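Local coordinates for cytochrome c (Rhodothermus marinus, PDB 3CP5), which binds a single covalently attached heme c and probably carries electrons between partners in electron transfer, at residues I72-N80 with M100-R111. Residues are numbered along the deposited sequence; the frame is centred on the assembly and turned at random.
With HEC (heme c), chain C.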
# COMPACT_ATOMS: atom_id res chain seq x y z
N ILE A 72 -2.45 -3.12 2.92
CA ILE A 72 -1.72 -2.11 2.19
C ILE A 72 -0.80 -1.31 3.10
O ILE A 72 0.34 -1.04 2.74
CB ILE A 72 -2.72 -1.19 1.47
CG1 ILE A 72 -3.51 -1.95 0.39
CG2 ILE A 72 -2.04 0.03 0.85
CD1 ILE A 72 -4.76 -1.21 -0.09
N MET A 73 -1.25 -0.94 4.31
CA MET A 73 -0.40 -0.24 5.28
C MET A 73 0.82 -1.06 5.65
O MET A 73 1.94 -0.53 5.72
CB MET A 73 -1.20 0.09 6.56
CG MET A 73 -2.34 1.06 6.33
SD MET A 73 -1.70 2.75 6.23
CE MET A 73 -1.29 3.04 7.94
N ASN A 74 0.64 -2.36 5.89
CA ASN A 74 1.79 -3.17 6.35
C ASN A 74 2.78 -3.52 5.24
O ASN A 74 3.95 -3.73 5.50
CB ASN A 74 1.26 -4.40 7.08
CG ASN A 74 0.73 -4.04 8.45
OD1 ASN A 74 1.04 -2.98 9.01
ND2 ASN A 74 -0.08 -4.86 9.05
N VAL A 75 2.33 -3.58 3.98
CA VAL A 75 3.27 -3.69 2.85
C VAL A 75 4.17 -2.45 2.82
O VAL A 75 5.38 -2.57 2.65
CB VAL A 75 2.52 -3.88 1.51
CG1 VAL A 75 3.49 -3.69 0.36
CG2 VAL A 75 1.88 -5.26 1.41
N MET A 76 3.60 -1.24 3.01
CA MET A 76 4.40 -0.02 3.06
C MET A 76 5.36 0.06 4.24
O MET A 76 6.53 0.48 4.08
CB MET A 76 3.47 1.23 3.08
CG MET A 76 2.79 1.54 1.77
SD MET A 76 1.99 3.18 1.94
CE MET A 76 0.28 2.74 2.22
N LEU A 77 4.87 -0.31 5.42
CA LEU A 77 5.60 -0.13 6.66
C LEU A 77 6.57 -1.27 7.00
O LEU A 77 7.55 -1.01 7.71
CB LEU A 77 4.64 0.09 7.81
CG LEU A 77 3.86 1.39 7.69
CD1 LEU A 77 2.66 1.39 8.66
CD2 LEU A 77 4.72 2.58 8.00
N ASN A 78 6.24 -2.47 6.50
CA ASN A 78 6.92 -3.73 6.83
C ASN A 78 6.98 -4.64 5.64
O ASN A 78 6.52 -5.79 5.68
CB ASN A 78 6.18 -4.39 8.02
CG ASN A 78 6.87 -5.59 8.57
OD1 ASN A 78 8.06 -5.81 8.39
ND2 ASN A 78 6.06 -6.35 9.30
N PRO A 79 7.54 -4.17 4.51
CA PRO A 79 7.50 -5.02 3.32
C PRO A 79 8.25 -6.33 3.53
O PRO A 79 7.93 -7.41 3.06
CB PRO A 79 8.15 -4.13 2.25
CG PRO A 79 9.03 -3.22 3.05
CD PRO A 79 8.19 -2.89 4.26
N ASN A 80 9.36 -6.34 4.29
CA ASN A 80 10.15 -7.55 4.52
C ASN A 80 9.35 -8.58 5.31
O ASN A 80 9.33 -9.79 5.03
CB ASN A 80 11.47 -7.19 5.21
CG ASN A 80 12.30 -6.17 4.46
OD1 ASN A 80 12.75 -5.13 4.98
ND2 ASN A 80 12.51 -6.48 3.16
N MET A 100 10.44 -5.15 -2.72
CA MET A 100 10.13 -3.92 -2.04
C MET A 100 10.89 -3.89 -0.73
O MET A 100 10.91 -4.95 -0.08
CB MET A 100 8.63 -3.87 -1.83
CG MET A 100 8.09 -2.52 -1.64
SD MET A 100 6.29 -2.47 -1.77
CE MET A 100 6.12 -1.14 -0.53
N THR A 101 11.51 -2.81 -0.30
CA THR A 101 12.29 -2.83 0.94
C THR A 101 11.94 -1.64 1.82
O THR A 101 11.26 -0.72 1.37
CB THR A 101 13.81 -2.78 0.76
OG1 THR A 101 14.15 -1.62 -0.02
CG2 THR A 101 14.29 -4.04 0.02
N ASP A 102 12.40 -1.75 3.06
CA ASP A 102 12.11 -0.71 4.03
C ASP A 102 12.52 0.68 3.55
O ASP A 102 13.60 0.89 3.02
CB ASP A 102 12.81 -1.01 5.36
CG ASP A 102 12.52 -0.04 6.50
OD1 ASP A 102 11.64 0.82 6.39
OD2 ASP A 102 13.19 -0.14 7.57
N MET A 103 11.61 1.62 3.71
CA MET A 103 11.76 3.03 3.34
C MET A 103 11.76 4.00 4.49
O MET A 103 11.77 5.21 4.34
CB MET A 103 10.67 3.41 2.33
CG MET A 103 10.82 2.69 1.02
SD MET A 103 9.28 2.66 0.06
CE MET A 103 8.40 1.45 1.08
N ALA A 104 11.76 3.47 5.72
CA ALA A 104 11.75 4.25 6.94
C ALA A 104 10.52 5.16 6.98
O ALA A 104 10.52 6.31 7.43
CB ALA A 104 13.07 5.00 7.20
N LEU A 105 9.39 4.61 6.55
CA LEU A 105 8.12 5.32 6.61
C LEU A 105 7.47 5.22 7.99
O LEU A 105 7.60 4.23 8.69
CB LEU A 105 7.11 4.68 5.62
CG LEU A 105 7.27 5.08 4.17
CD1 LEU A 105 6.56 4.06 3.30
CD2 LEU A 105 6.92 6.49 3.87
N SER A 106 6.81 6.31 8.39
CA SER A 106 5.98 6.35 9.59
C SER A 106 4.54 5.99 9.30
O SER A 106 4.11 6.13 8.15
CB SER A 106 5.99 7.75 10.20
OG SER A 106 5.09 8.59 9.49
N GLU A 107 3.82 5.56 10.32
CA GLU A 107 2.41 5.23 10.12
C GLU A 107 1.66 6.42 9.50
O GLU A 107 0.75 6.20 8.67
CB GLU A 107 1.76 4.74 11.43
CG GLU A 107 0.27 4.58 11.36
CD GLU A 107 -0.64 5.76 11.64
OE1 GLU A 107 -0.17 6.68 12.34
OE2 GLU A 107 -1.75 5.76 11.07
N GLU A 108 1.87 7.67 9.95
CA GLU A 108 1.08 8.77 9.38
C GLU A 108 1.36 8.98 7.88
O GLU A 108 0.45 9.26 7.16
CB GLU A 108 1.25 10.14 10.07
CG GLU A 108 0.19 11.17 9.60
CD GLU A 108 0.42 11.90 8.27
OE1 GLU A 108 1.55 11.99 7.78
OE2 GLU A 108 -0.59 12.44 7.78
N GLN A 109 2.62 8.80 7.46
CA GLN A 109 2.93 8.88 6.04
C GLN A 109 2.19 7.80 5.29
O GLN A 109 1.60 8.05 4.25
CB GLN A 109 4.42 8.74 5.76
CG GLN A 109 5.25 9.94 6.24
CD GLN A 109 6.71 9.56 6.11
OE1 GLN A 109 7.17 8.65 6.81
NE2 GLN A 109 7.45 10.19 5.18
N ALA A 110 2.24 6.56 5.82
CA ALA A 110 1.57 5.46 5.13
C ALA A 110 0.06 5.70 5.09
O ALA A 110 -0.62 5.42 4.08
CB ALA A 110 1.91 4.14 5.81
N ARG A 111 -0.53 6.25 6.16
CA ARG A 111 -1.98 6.49 6.18
C ARG A 111 -2.37 7.55 5.15
O ARG A 111 -3.44 7.45 4.51
CB ARG A 111 -2.37 6.84 7.60
CG ARG A 111 -3.86 7.13 7.79
CD ARG A 111 -4.70 5.89 7.42
NE ARG A 111 -6.13 6.16 7.44
CZ ARG A 111 -6.83 6.69 6.42
NH1 ARG A 111 -6.29 7.01 5.25
NH2 ARG A 111 -8.13 6.87 6.59
FE HEC C . 5.59 -1.54 -3.80
CHA HEC C . 4.17 -4.62 -4.23
CHB HEC C . 2.68 -0.36 -2.47
CHC HEC C . 7.16 1.42 -3.06
CHD HEC C . 8.26 -2.52 -5.63
NA HEC C . 3.80 -2.33 -3.45
C1A HEC C . 3.38 -3.64 -3.64
C2A HEC C . 2.05 -3.80 -3.09
C3A HEC C . 1.63 -2.62 -2.63
C4A HEC C . 2.74 -1.70 -2.83
CMA HEC C . 0.27 -2.26 -1.99
CAA HEC C . 1.17 -5.07 -3.19
CBA HEC C . 0.27 -5.08 -4.43
CGA HEC C . -0.76 -6.19 -4.42
O1A HEC C . -1.38 -6.42 -5.51
O2A HEC C . -1.00 -6.79 -3.34
NB HEC C . 5.04 0.21 -2.99
C1B HEC C . 3.75 0.53 -2.63
C2B HEC C . 3.73 1.89 -2.15
C3B HEC C . 4.99 2.40 -2.22
C4B HEC C . 5.81 1.33 -2.76
CMB HEC C . 2.43 2.58 -1.67
CAB HEC C . 5.51 3.74 -1.67
CBB HEC C . 5.29 3.93 -0.29
NC HEC C . 7.38 -0.75 -4.19
C1C HEC C . 7.89 0.48 -3.78
C2C HEC C . 9.23 0.67 -4.29
C3C HEC C . 9.55 -0.41 -5.01
C4C HEC C . 8.39 -1.27 -5.00
CMC HEC C . 9.96 2.01 -4.20
CAC HEC C . 10.77 -0.62 -5.97
CBC HEC C . 12.02 -0.51 -5.31
ND HEC C . 6.10 -3.24 -4.72
C1D HEC C . 7.26 -3.44 -5.45
C2D HEC C . 7.25 -4.79 -6.01
C3D HEC C . 6.16 -5.40 -5.52
C4D HEC C . 5.41 -4.40 -4.79
CMD HEC C . 8.43 -5.32 -6.87
CAD HEC C . 5.71 -6.86 -5.66
CBD HEC C . 6.21 -7.68 -4.44
CGD HEC C . 7.73 -7.67 -4.43
O1D HEC C . 8.33 -7.16 -3.45
O2D HEC C . 8.28 -8.19 -5.47
O HOH W 1 8.97 1.45 5.07
O HOH W 2 8.66 1.48 7.44
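Helix 72-77 crosses the opening turn of helix 107-123 (residues 107-111), the axes of these short segments passing 9.7 Å apart at 128° between their directions and bringing Met73 against Ala110, while the 100-106 loop continues along the first helix and past Pro79. Ala110 suits the crossing because its lone methyl lets Met73, Met76 and Leu77 close round it from different directions. Leu77 CG lies 3.9 Å from Ala110 CB, and its branch CD2 reaches on to Leu105 O; the thioether of Met73 packs on the Ala110 backbone. Met76 has the long, flexible chain needed to span from heme to helix: it runs out extended before turning at the thioether, so that CE meets Ala110 O at 3.4 Å while CG packs on heme methyl CMB at 3.6 Å. An alanine in place of Met76 would probably open a gap between that heme methyl and Ala110. As in class I cytochromes c, a C-terminal helix follows the loop carrying the methionine ligand. Met100 SD, a soft thioether donor, binds heme FE at 2.3 Å, opposite His49. Met100 N donates to heme O1D. Val75, with CG1 anti to its own N (chi1 168°), lays that compact branch over pyrrole carbon C3A and alongside Met100 SD, touching both. Pro79 sets a compact ring against the chain just beyond the ligand, CG 3.5 Å from Thr101 C. Water 1 accepts from Met103 N near Met76 O; water 2 lies between Leu77 O and Leu105 O. Asp102 closes an Asx turn onto Ala104 N, and Ser106 N donates to Gln109 OE1 in the capping box that starts the second helix.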